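Local coordinates for RND efflux system, outer membrane lipoprotein, NodT family (PDB 6U94) that probably serves as the outer membrane channel component of an RND-type efflux system, through which substrates leave the cell, at residues A56-L61 and E169-Y174; D80-L85 and E240-V245; A272-T277 and T311-L316. All blocks are in the same frame, centred on the assembly; numbering follows the deposited sequence.

Interaction 1. Residues A56-L61 and E169-Y174; sequences AQLQQL and EVANTY
The ring of Tyr-174 meets Leu-61, Leu-58 and Gln-57 where the short helix 56-67 lies against the long helix 156-203, one of the extended helices from which outer membrane efflux proteins build their periplasmic barrel. The two short segments run at 136° to each other with axes 9.8 Å apart, and the Tyr-174 side chain bridges the gap. Leu-61 CD1 sits over one face of the ring, 3.9 Å from its centroid and displaced toward the rim, a CH-pi contact; the leucine and the tyrosine meet at about a right angle. Leu-58 reaches the same ring obliquely, its CD1 lying 4.0 Å from Tyr-174 CD2, and that methyl also rests on Ala-171, 3.7 Å from its CA. Further along, Leu-61 CB packs on Val-170 CG1. With Tyr-174 CG anti to the backbone N (chi1 178°), the ring extends across to helix 56-67 and ends beside Gln-57. Outside this shell, Val-255 of helix 253-256 touches both Gln-57 and Leu-61, while Leu-246 of helix 211-247 touches Val-170. One turn before Thr-173, Glu-169 forms a salt bridge with Arg-87. Within the buried apolar contact the phenol oxygen has no polar partner in the model: Tyr-174 OH lies 3.4 Å from Gln-57 CG.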
ATOM      1  N   ALA A  56       8.385  -4.506  16.290  1.00 92.74           N
ATOM      2  CA  ALA A  56       9.612  -3.943  16.842  1.00 93.38           C
ATOM      3  C   ALA A  56      10.708  -3.859  15.787  1.00 95.02           C
ATOM      4  O   ALA A  56      11.419  -2.851  15.700  1.00 96.42           O
ATOM      5  CB  ALA A  56      10.079  -4.778  18.037  1.00 94.10           C
ATOM      6  N   GLN A  57      10.863  -4.909  14.979  1.00 95.65           N
ATOM      7  CA  GLN A  57      11.879  -4.883  13.931  1.00 94.15           C
ATOM      8  C   GLN A  57      11.579  -3.799  12.903  1.00 92.97           C
ATOM      9  O   GLN A  57      12.484  -3.077  12.466  1.00 91.06           O
ATOM     10  CB  GLN A  57      11.976  -6.251  13.254  1.00 92.49           C
ATOM     11  CG  GLN A  57      13.057  -6.331  12.194  1.00 94.96           C
ATOM     12  CD  GLN A  57      14.433  -6.002  12.745  1.00102.74           C
ATOM     13  OE1 GLN A  57      14.981  -6.743  13.562  1.00105.99           O
ATOM     14  NE2 GLN A  57      14.996  -4.881  12.304  1.00101.74           N
ATOM     15  N   LEU A  58      10.309  -3.668  12.509  1.00 90.59           N
ATOM     16  CA  LEU A  58       9.926  -2.610  11.580  1.00 89.43           C
ATOM     17  C   LEU A  58      10.197  -1.233  12.175  1.00 91.95           C
ATOM     18  O   LEU A  58      10.661  -0.325  11.474  1.00 93.17           O
ATOM     19  CB  LEU A  58       8.454  -2.756  11.199  1.00 83.22           C
ATOM     20  CG  LEU A  58       7.876  -1.642  10.322  1.00 79.74           C
ATOM     21  CD1 LEU A  58       8.648  -1.525   9.019  1.00 81.35           C
ATOM     22  CD2 LEU A  58       6.406  -1.880  10.051  1.00 74.99           C
ATOM     23  N   GLN A  59       9.922  -1.062  13.471  1.00 92.56           N
ATOM     24  CA  GLN A  59      10.209   0.209  14.126  1.00 91.37           C
ATOM     25  C   GLN A  59      11.696   0.530  14.081  1.00 94.09           C
ATOM     26  O   GLN A  59      12.084   1.697  13.949  1.00 96.74           O
ATOM     27  CB  GLN A  59       9.716   0.182  15.574  1.00 93.40           C
ATOM     28  CG  GLN A  59       8.214   0.313  15.736  1.00 93.86           C
ATOM     29  CD  GLN A  59       7.812   0.600  17.173  1.00 98.06           C
ATOM     30  OE1 GLN A  59       8.620   0.465  18.092  1.00102.38           O
ATOM     31  NE2 GLN A  59       6.563   1.005  17.370  1.00 95.95           N
ATOM     32  N   GLN A  60      12.544  -0.494  14.192  1.00 95.32           N
ATOM     33  CA  GLN A  60      13.985  -0.268  14.157  1.00 97.09           C
ATOM     34  C   GLN A  60      14.435   0.225  12.787  1.00 94.97           C
ATOM     35  O   GLN A  60      15.272   1.130  12.690  1.00 97.31           O
ATOM     36  CB  GLN A  60      14.724  -1.550  14.537  1.00 99.36           C
ATOM     37  CG  GLN A  60      16.238  -1.440  14.478  1.00104.10           C
ATOM     38  CD  GLN A  60      16.934  -2.719  14.902  1.00108.62           C
ATOM     39  OE1 GLN A  60      16.285  -3.721  15.211  1.00109.29           O
ATOM     40  NE2 GLN A  60      18.261  -2.693  14.923  1.00113.09           N
ATOM     41  N   LEU A  61      13.884  -0.353  11.718  1.00 92.98           N
ATOM     42  CA  LEU A  61      14.287   0.038  10.371  1.00 89.86           C
ATOM     43  C   LEU A  61      13.904   1.482  10.073  1.00 84.38           C
ATOM     44  O   LEU A  61      14.690   2.231   9.480  1.00 84.09           O
ATOM     45  CB  LEU A  61      13.659  -0.908   9.348  1.00 86.80           C
ATOM     46  CG  LEU A  61      14.142  -2.355   9.432  1.00 88.23           C
ATOM     47  CD1 LEU A  61      13.109  -3.296   8.841  1.00 84.09           C
ATOM     48  CD2 LEU A  61      15.482  -2.507   8.725  1.00 88.05           C
ATOM     49  N   GLU A 169       7.630   4.032   2.799  1.00 67.67           N
ATOM     50  CA  GLU A 169       8.342   3.183   1.853  1.00 67.01           C
ATOM     51  C   GLU A 169       9.185   2.133   2.565  1.00 68.36           C
ATOM     52  O   GLU A 169       9.348   1.020   2.053  1.00 68.39           O
ATOM     53  CB  GLU A 169       9.216   4.033   0.931  1.00 68.82           C
ATOM     54  CG  GLU A 169       9.534   3.361  -0.395  1.00 72.47           C
ATOM     55  CD  GLU A 169       8.291   3.111  -1.235  1.00 71.32           C
ATOM     56  OE1 GLU A 169       7.554   4.078  -1.520  1.00 71.21           O
ATOM     57  OE2 GLU A 169       8.046   1.946  -1.607  1.00 74.39           O
ATOM     58  N   VAL A 170       9.725   2.462   3.741  1.00 69.59           N
ATOM     59  CA  VAL A 170      10.433   1.460   4.533  1.00 68.90           C
ATOM     60  C   VAL A 170       9.470   0.370   4.988  1.00 66.38           C
ATOM     61  O   VAL A 170       9.803  -0.822   4.965  1.00 67.25           O
ATOM     62  CB  VAL A 170      11.140   2.122   5.730  1.00 66.97           C
ATOM     63  CG1 VAL A 170      11.695   1.066   6.673  1.00 65.19           C
ATOM     64  CG2 VAL A 170      12.252   3.047   5.247  1.00 73.20           C
ATOM     65  N   ALA A 171       8.261   0.759   5.398  1.00 62.41           N
ATOM     66  CA  ALA A 171       7.290  -0.217   5.885  1.00 65.13           C
ATOM     67  C   ALA A 171       6.809  -1.122   4.758  1.00 67.99           C
ATOM     68  O   ALA A 171       6.743  -2.346   4.917  1.00 69.48           O
ATOM     69  CB  ALA A 171       6.109   0.497   6.543  1.00 62.51           C
ATOM     70  N   ASN A 172       6.467  -0.537   3.607  1.00 65.31           N
ATOM     71  CA  ASN A 172       5.979  -1.347   2.498  1.00 64.01           C
ATOM     72  C   ASN A 172       7.060  -2.270   1.955  1.00 66.51           C
ATOM     73  O   ASN A 172       6.746  -3.344   1.430  1.00 69.21           O
ATOM     74  CB  ASN A 172       5.443  -0.453   1.382  1.00 66.45           C
ATOM     75  CG  ASN A 172       4.743  -1.243   0.289  1.00 65.83           C
ATOM     76  OD1 ASN A 172       3.607  -1.685   0.461  1.00 68.81           O
ATOM     77  ND2 ASN A 172       5.415  -1.421  -0.843  1.00 61.84           N
ATOM     78  N   THR A 173       8.329  -1.876   2.071  1.00 60.88           N
ATOM     79  CA  THR A 173       9.413  -2.718   1.574  1.00 66.99           C
ATOM     80  C   THR A 173       9.688  -3.891   2.509  1.00 67.54           C
ATOM     81  O   THR A 173       9.930  -5.011   2.046  1.00 68.92           O
ATOM     82  CB  THR A 173      10.678  -1.882   1.376  1.00 67.51           C
ATOM     83  OG1 THR A 173      10.397  -0.816   0.465  1.00 69.18           O
ATOM     84  CG2 THR A 173      11.800  -2.729   0.804  1.00 68.67           C
ATOM     85  N   TYR A 174       9.662  -3.652   3.822  1.00 68.15           N
ATOM     86  CA  TYR A 174       9.877  -4.741   4.770  1.00 70.71           C
ATOM     87  C   TYR A 174       8.687  -5.692   4.792  1.00 72.82           C
ATOM     88  O   TYR A 174       8.860  -6.909   4.925  1.00 73.00           O
ATOM     89  CB  TYR A 174      10.145  -4.177   6.165  1.00 71.52           C
ATOM     90  CG  TYR A 174      10.341  -5.229   7.236  1.00 73.30           C
ATOM     91  CD1 TYR A 174      11.474  -6.031   7.253  1.00 73.54           C
ATOM     92  CD2 TYR A 174       9.398  -5.408   8.242  1.00 74.91           C
ATOM     93  CE1 TYR A 174      11.660  -6.988   8.235  1.00 76.16           C
ATOM     94  CE2 TYR A 174       9.574  -6.364   9.228  1.00 73.91           C
ATOM     95  CZ  TYR A 174      10.707  -7.151   9.220  1.00 76.60           C
ATOM     96  OH  TYR A 174      10.883  -8.101  10.201  1.00 79.17           O
TER

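Interaction 2. Residues D80-L85 and E240-V245; sequences DEARAL and ENALAV
Leu-85 keeps its CG beside the backbone N and anti to the carbonyl carbon (chi1 -82°), which carries CD1 over Asn-241 CB and the backbone N of Ala-242. Glu-81 takes the other course, CG anti to its backbone N (chi1 175°) with an extended chain beyond, and its carboxylate reaches across to the methyls of Val-245. These two longer side chains belong to a close antiparallel helix pair: the segments of helices 72-86 and 211-247 run 172° apart, with axes only 8.4 Å from each other. Alanines make that spacing possible. Ala-82 and Ala-242 face one another with CA atoms 4.2 Å apart, and Ala-82 CB is 3.7 Å from Ala-242 CB. Each methyl also rests against the opposite backbone; Ala-242 CB comes within 3.4 Å of Ala-82 O. Toward the rim, Leu-85 CD1 is 3.8 Å from Asn-241 CB. The Glu-81 side chain crosses Val-245 at about a right angle, its OE1 4.0 Å from Val-245 CG1. Behind the alanines, Thr-173 of helix 156-203 and Tyr-86 touch Ala-242. Arg-83 turns from the interface to bond the carbonyls of Ala-126 and Val-128. The seam therefore depends on shape, with small methyls set against backbone at its buried middle; Asn-241 takes part through CB, and the Glu-81 carboxylate meets Val-245 by van der Waals contact at the exposed margin.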
ATOM      1  N   ASP A  80      13.463   7.090  -4.591  1.00 82.61           N
ATOM      2  CA  ASP A  80      13.258   6.855  -6.016  1.00 87.40           C
ATOM      3  C   ASP A  80      13.991   5.602  -6.476  1.00 85.93           C
ATOM      4  O   ASP A  80      13.441   4.797  -7.238  1.00 81.68           O
ATOM      5  CB  ASP A  80      13.723   8.072  -6.815  1.00 94.69           C
ATOM      6  CG  ASP A  80      12.696   8.529  -7.827  1.00 99.60           C
ATOM      7  OD1 ASP A  80      11.840   9.367  -7.469  1.00101.01           O
ATOM      8  OD2 ASP A  80      12.748   8.054  -8.981  1.00103.70           O
ATOM      9  N   GLU A  81      15.237   5.420  -6.029  1.00 84.38           N
ATOM     10  CA  GLU A  81      16.000   4.242  -6.430  1.00 85.67           C
ATOM     11  C   GLU A  81      15.400   2.968  -5.849  1.00 81.19           C
ATOM     12  O   GLU A  81      15.330   1.941  -6.535  1.00 81.69           O
ATOM     13  CB  GLU A  81      17.459   4.387  -5.999  1.00 86.65           C
ATOM     14  CG  GLU A  81      18.303   3.146  -6.259  1.00 91.76           C
ATOM     15  CD  GLU A  81      19.725   3.282  -5.745  1.00101.72           C
ATOM     16  OE1 GLU A  81      20.068   4.355  -5.196  1.00103.16           O
ATOM     17  OE2 GLU A  81      20.503   2.315  -5.890  1.00105.49           O
ATOM     18  N   ALA A  82      14.968   3.013  -4.587  1.00 77.67           N
ATOM     19  CA  ALA A  82      14.425   1.824  -3.939  1.00 74.82           C
ATOM     20  C   ALA A  82      13.136   1.374  -4.614  1.00 72.91           C
ATOM     21  O   ALA A  82      12.950   0.182  -4.883  1.00 73.51           O
ATOM     22  CB  ALA A  82      14.191   2.096  -2.453  1.00 71.24           C
ATOM     23  N   ARG A  83      12.234   2.318  -4.897  1.00 72.77           N
ATOM     24  CA  ARG A  83      10.980   1.973  -5.558  1.00 72.20           C
ATOM     25  C   ARG A  83      11.229   1.334  -6.918  1.00 76.33           C
ATOM     26  O   ARG A  83      10.539   0.382  -7.301  1.00 78.46           O
ATOM     27  CB  ARG A  83      10.107   3.220  -5.701  1.00 70.41           C
ATOM     28  CG  ARG A  83       9.499   3.696  -4.395  1.00 70.24           C
ATOM     29  CD  ARG A  83       8.946   5.104  -4.519  1.00 73.02           C
ATOM     30  NE  ARG A  83       8.023   5.239  -5.642  1.00 71.84           N
ATOM     31  CZ  ARG A  83       6.737   4.911  -5.593  1.00 70.46           C
ATOM     32  NH1 ARG A  83       6.220   4.419  -4.475  1.00 64.88           N
ATOM     33  NH2 ARG A  83       5.970   5.071  -6.664  1.00 73.23           N
ATOM     34  N   ALA A  84      12.217   1.841  -7.658  1.00 75.59           N
ATOM     35  CA  ALA A  84      12.547   1.250  -8.951  1.00 74.57           C
ATOM     36  C   ALA A  84      13.105  -0.158  -8.797  1.00 78.82           C
ATOM     37  O   ALA A  84      12.967  -0.981  -9.710  1.00 81.41           O
ATOM     38  CB  ALA A  84      13.545   2.135  -9.700  1.00 73.31           C
ATOM     39  N   LEU A  85      13.726  -0.458  -7.654  1.00 76.56           N
ATOM     40  CA  LEU A  85      14.315  -1.778  -7.471  1.00 77.84           C
ATOM     41  C   LEU A  85      13.250  -2.846  -7.255  1.00 76.22           C
ATOM     42  O   LEU A  85      13.352  -3.946  -7.807  1.00 79.69           O
ATOM     43  CB  LEU A  85      15.297  -1.762  -6.300  1.00 78.20           C
ATOM     44  CG  LEU A  85      16.698  -1.229  -6.611  1.00 87.70           C
ATOM     45  CD1 LEU A  85      17.609  -1.352  -5.399  1.00 91.76           C
ATOM     46  CD2 LEU A  85      17.291  -1.959  -7.807  1.00 89.72           C
ATOM     47  N   GLU A 240      15.506  -6.726  -0.319  1.00 85.03           N
ATOM     48  CA  GLU A 240      16.608  -6.449   0.592  1.00 90.75           C
ATOM     49  C   GLU A 240      17.503  -5.330   0.068  1.00 92.91           C
ATOM     50  O   GLU A 240      18.054  -4.557   0.862  1.00 97.47           O
ATOM     51  CB  GLU A 240      17.415  -7.725   0.835  1.00 90.51           C
ATOM     52  CG  GLU A 240      16.604  -8.832   1.490  1.00 90.89           C
ATOM     53  CD  GLU A 240      17.393 -10.116   1.671  1.00 94.20           C
ATOM     54  OE1 GLU A 240      18.364 -10.337   0.916  1.00 96.68           O
ATOM     55  OE2 GLU A 240      17.040 -10.902   2.577  1.00 94.15           O
ATOM     56  N   ASN A 241      17.661  -5.227  -1.255  1.00 90.77           N
ATOM     57  CA  ASN A 241      18.423  -4.119  -1.824  1.00 91.86           C
ATOM     58  C   ASN A 241      17.730  -2.789  -1.559  1.00 89.99           C
ATOM     59  O   ASN A 241      18.346  -1.843  -1.053  1.00 85.63           O
ATOM     60  CB  ASN A 241      18.621  -4.328  -3.326  1.00 98.65           C
ATOM     61  CG  ASN A 241      20.023  -4.786  -3.671  1.00114.09           C
ATOM     62  OD1 ASN A 241      20.691  -5.439  -2.870  1.00121.39           O
ATOM     63  ND2 ASN A 241      20.482  -4.435  -4.868  1.00119.76           N
ATOM     64  N   ALA A 242      16.440  -2.699  -1.898  1.00 84.50           N
ATOM     65  CA  ALA A 242      15.696  -1.464  -1.679  1.00 86.98           C
ATOM     66  C   ALA A 242      15.641  -1.110  -0.200  1.00 87.31           C
ATOM     67  O   ALA A 242      15.695   0.071   0.166  1.00 90.74           O
ATOM     68  CB  ALA A 242      14.283  -1.593  -2.254  1.00 74.07           C
ATOM     69  N   LEU A 243      15.541  -2.121   0.666  1.00 86.71           N
ATOM     70  CA  LEU A 243      15.516  -1.862   2.101  1.00 87.92           C
ATOM     71  C   LEU A 243      16.835  -1.264   2.571  1.00 90.44           C
ATOM     72  O   LEU A 243      16.849  -0.353   3.408  1.00 93.91           O
ATOM     73  CB  LEU A 243      15.205  -3.153   2.857  1.00 87.84           C
ATOM     74  CG  LEU A 243      14.729  -3.017   4.303  1.00 88.11           C
ATOM     75  CD1 LEU A 243      13.549  -2.066   4.387  1.00 87.70           C
ATOM     76  CD2 LEU A 243      14.353  -4.380   4.863  1.00 85.72           C
ATOM     77  N   ALA A 244      17.955  -1.759   2.037  1.00 90.11           N
ATOM     78  CA  ALA A 244      19.254  -1.197   2.388  1.00 95.87           C
ATOM     79  C   ALA A 244      19.377   0.243   1.907  1.00 91.47           C
ATOM     80  O   ALA A 244      19.932   1.092   2.613  1.00 89.39           O
ATOM     81  CB  ALA A 244      20.375  -2.057   1.804  1.00 97.27           C
ATOM     82  N   VAL A 245      18.861   0.538   0.712  1.00 89.78           N
ATOM     83  CA  VAL A 245      18.880   1.907   0.207  1.00 91.83           C
ATOM     84  C   VAL A 245      18.031   2.813   1.089  1.00 93.41           C
ATOM     85  O   VAL A 245      18.416   3.950   1.391  1.00 94.91           O
ATOM     86  CB  VAL A 245      18.406   1.943  -1.259  1.00 91.63           C
ATOM     87  CG1 VAL A 245      18.281   3.381  -1.747  1.00 90.85           C
ATOM     88  CG2 VAL A 245      19.356   1.157  -2.145  1.00 91.53           C
TER

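Interaction 3. Residues A272-T277 and T311-L316; sequences AGLPST and TLTGAL
A short antiparallel pairing of two loops, with one beta bridge between Pro-275 and Thr-311, joins the chain leading into helix 283-294 to the chain that follows helix 299-306. The end-to-end directions of the touching parts are 163° apart, and the pairing runs from Ala-272 beside Gly-314 to Pro-275 beside Thr-311. Three hydrogen bonds hold it. Leu-312 N donates to Leu-274 O over 2.7 Å, meeting the carbonyl nearly head-on. Gly-273 N donates to Thr-313 O over 2.9 Å, but this donor stands well above the carbonyl plane, and the bond is bent at its hydrogen. The third bond uses a side chain: Leu-274 N points almost straight (174°) at Thr-313 OG1, 3.1 Å away. Thr-313 chi1 of 57° sets that oxygen between its own N and carbonyl carbon, directed at the opposite backbone, where Pro-271 O is a further partner. Leu-274 CG packs 3.6 Å from the same hydroxyl oxygen. On the margin, Ala-272 CB abuts Gly-314 O at 3.3 Å. At the other end Leu-312 folds over the turn into the 3-10 segment, CD1 lying 3.9 Å from Ser-276 CA. Ser-276 OG itself bonds to the carbonyls of Pro-308 and Ile-310, extending the link to the residues just before Thr-311. Phe-375 of helix 362-415 touches Ser-276 and Leu-312, while Leu-455 touches Leu-274 and Leu-312. Part of the backbone polarity is thus met across the pair, with a threonine hydroxyl serving as one acceptor, while Leu-312 packs the joined loops on helix 362-415 and both leucines meet Leu-455.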
ATOM      1  N   ALA A 272     -11.193   3.839  15.610  1.00 72.00           N
ATOM      2  CA  ALA A 272     -12.511   4.281  15.182  1.00 66.83           C
ATOM      3  C   ALA A 272     -12.685   5.768  15.463  1.00 65.38           C
ATOM      4  O   ALA A 272     -12.271   6.270  16.512  1.00 64.92           O
ATOM      5  CB  ALA A 272     -13.597   3.478  15.896  1.00 61.61           C
ATOM      6  N   GLY A 273     -13.293   6.474  14.513  1.00 65.94           N
ATOM      7  CA  GLY A 273     -13.638   7.868  14.718  1.00 63.47           C
ATOM      8  C   GLY A 273     -12.509   8.861  14.540  1.00 67.07           C
ATOM      9  O   GLY A 273     -12.453   9.855  15.269  1.00 67.26           O
ATOM     10  N   LEU A 274     -11.614   8.630  13.590  1.00 61.83           N
ATOM     11  CA  LEU A 274     -10.522   9.565  13.361  1.00 59.36           C
ATOM     12  C   LEU A 274     -11.071  10.898  12.857  1.00 60.54           C
ATOM     13  O   LEU A 274     -11.847  10.918  11.893  1.00 60.68           O
ATOM     14  CB  LEU A 274      -9.525   8.987  12.360  1.00 54.59           C
ATOM     15  CG  LEU A 274      -8.665   7.855  12.919  1.00 55.59           C
ATOM     16  CD1 LEU A 274      -7.673   7.362  11.879  1.00 54.21           C
ATOM     17  CD2 LEU A 274      -7.948   8.316  14.181  1.00 52.53           C
ATOM     18  N   PRO A 275     -10.701  12.019  13.478  1.00 56.61           N
ATOM     19  CA  PRO A 275     -11.235  13.314  13.035  1.00 52.86           C
ATOM     20  C   PRO A 275     -10.615  13.771  11.721  1.00 51.00           C
ATOM     21  O   PRO A 275      -9.436  13.532  11.443  1.00 53.45           O
ATOM     22  CB  PRO A 275     -10.869  14.262  14.183  1.00 56.28           C
ATOM     23  CG  PRO A 275      -9.676  13.625  14.833  1.00 56.73           C
ATOM     24  CD  PRO A 275      -9.888  12.136  14.700  1.00 57.09           C
ATOM     25  N   SER A 276     -11.436  14.437  10.907  1.00 50.67           N
ATOM     26  CA  SER A 276     -10.965  14.980   9.639  1.00 51.92           C
ATOM     27  C   SER A 276      -9.911  16.067   9.824  1.00 50.15           C
ATOM     28  O   SER A 276      -9.161  16.356   8.885  1.00 47.58           O
ATOM     29  CB  SER A 276     -12.145  15.530   8.840  1.00 52.75           C
ATOM     30  OG  SER A 276     -12.996  16.301   9.673  1.00 55.10           O
ATOM     31  N   THR A 277      -9.834  16.673  11.013  1.00 47.88           N
ATOM     32  CA  THR A 277      -8.814  17.682  11.268  1.00 53.18           C
ATOM     33  C   THR A 277      -7.407  17.110  11.180  1.00 61.93           C
ATOM     34  O   THR A 277      -6.443  17.876  11.082  1.00 64.81           O
ATOM     35  CB  THR A 277      -9.030  18.320  12.640  1.00 54.57           C
ATOM     36  OG1 THR A 277      -9.064  17.302  13.647  1.00 58.96           O
ATOM     37  CG2 THR A 277     -10.338  19.100  12.664  1.00 51.95           C
ATOM     38  N   THR A 311     -16.010  12.638  11.175  1.00 53.15           N
ATOM     39  CA  THR A 311     -15.133  11.504  11.417  1.00 53.00           C
ATOM     40  C   THR A 311     -14.789  10.842  10.092  1.00 56.22           C
ATOM     41  O   THR A 311     -15.551  10.912   9.123  1.00 59.02           O
ATOM     42  CB  THR A 311     -15.783  10.487  12.360  1.00 58.84           C
ATOM     43  OG1 THR A 311     -17.014  10.007  11.793  1.00 61.26           O
ATOM     44  CG2 THR A 311     -16.052  11.120  13.721  1.00 58.48           C
ATOM     45  N   LEU A 312     -13.621  10.207  10.048  1.00 55.52           N
ATOM     46  CA  LEU A 312     -13.163   9.548   8.833  1.00 56.35           C
ATOM     47  C   LEU A 312     -13.313   8.034   8.865  1.00 58.86           C
ATOM     48  O   LEU A 312     -13.451   7.419   7.804  1.00 56.79           O
ATOM     49  CB  LEU A 312     -11.696   9.894   8.563  1.00 53.52           C
ATOM     50  CG  LEU A 312     -11.417  11.364   8.257  1.00 50.32           C
ATOM     51  CD1 LEU A 312      -9.926  11.589   8.099  1.00 48.29           C
ATOM     52  CD2 LEU A 312     -12.169  11.795   7.006  1.00 49.49           C
ATOM     53  N   THR A 313     -13.289   7.418  10.045  1.00 59.56           N
ATOM     54  CA  THR A 313     -13.310   5.969  10.159  1.00 59.12           C
ATOM     55  C   THR A 313     -14.413   5.534  11.109  1.00 63.77           C
ATOM     56  O   THR A 313     -14.809   6.272  12.016  1.00 60.06           O
ATOM     57  CB  THR A 313     -11.970   5.408  10.660  1.00 55.81           C
ATOM     58  OG1 THR A 313     -11.637   6.005  11.919  1.00 60.45           O
ATOM     59  CG2 THR A 313     -10.864   5.684   9.653  1.00 51.61           C
ATOM     60  N   GLY A 314     -14.910   4.321  10.876  1.00 68.40           N
ATOM     61  CA  GLY A 314     -15.838   3.675  11.780  1.00 71.92           C
ATOM     62  C   GLY A 314     -15.173   2.519  12.496  1.00 77.86           C
ATOM     63  O   GLY A 314     -13.959   2.538  12.723  1.00 74.49           O
ATOM     64  N   ALA A 315     -15.954   1.500  12.843  1.00 86.68           N
ATOM     65  CA  ALA A 315     -15.418   0.365  13.578  1.00 88.77           C
ATOM     66  C   ALA A 315     -14.385  -0.385  12.744  1.00 89.52           C
ATOM     67  O   ALA A 315     -14.548  -0.565  11.535  1.00 89.46           O
ATOM     68  CB  ALA A 315     -16.550  -0.573  13.990  1.00 93.81           C
ATOM     69  N   LEU A 316     -13.306  -0.810  13.405  1.00 92.44           N
ATOM     70  CA  LEU A 316     -12.225  -1.578  12.780  1.00 96.62           C
ATOM     71  C   LEU A 316     -11.612  -0.847  11.588  1.00 99.05           C
ATOM     72  O   LEU A 316     -11.140  -1.474  10.636  1.00100.04           O
ATOM     73  CB  LEU A 316     -12.695  -2.975  12.359  1.00 95.63           C
ATOM     74  CG  LEU A 316     -13.148  -3.917  13.475  1.00101.82           C
ATOM     75  CD1 LEU A 316     -14.649  -3.803  13.715  1.00104.85           C
ATOM     76  CD2 LEU A 316     -12.752  -5.355  13.159  1.00103.88           C
TER

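Overall arrangement
Interactions 1 and 2 belong to one helical assembly: their centres are 13 Å apart, helix 156-203 lies next to helix 211-247, and a salt bridge from Glu-169 to Arg-83 connects them directly, with Leu-243 packed on Thr-173 and Tyr-174. Interaction 1 is the buried one, filled by an aromatic ring between helices at ordinary packing distance; interaction 2 is partly buried and closer, its axes 8.4 Å apart, closed by alanines. Interaction 3 stands apart, 25 Å from the first centre and 33 Å from the second, across the chain's centre from interaction 2. There loops replace helices, and hydrogen bonds across the backbones join apolar packing, whereas the other two contacts rest on packing alone.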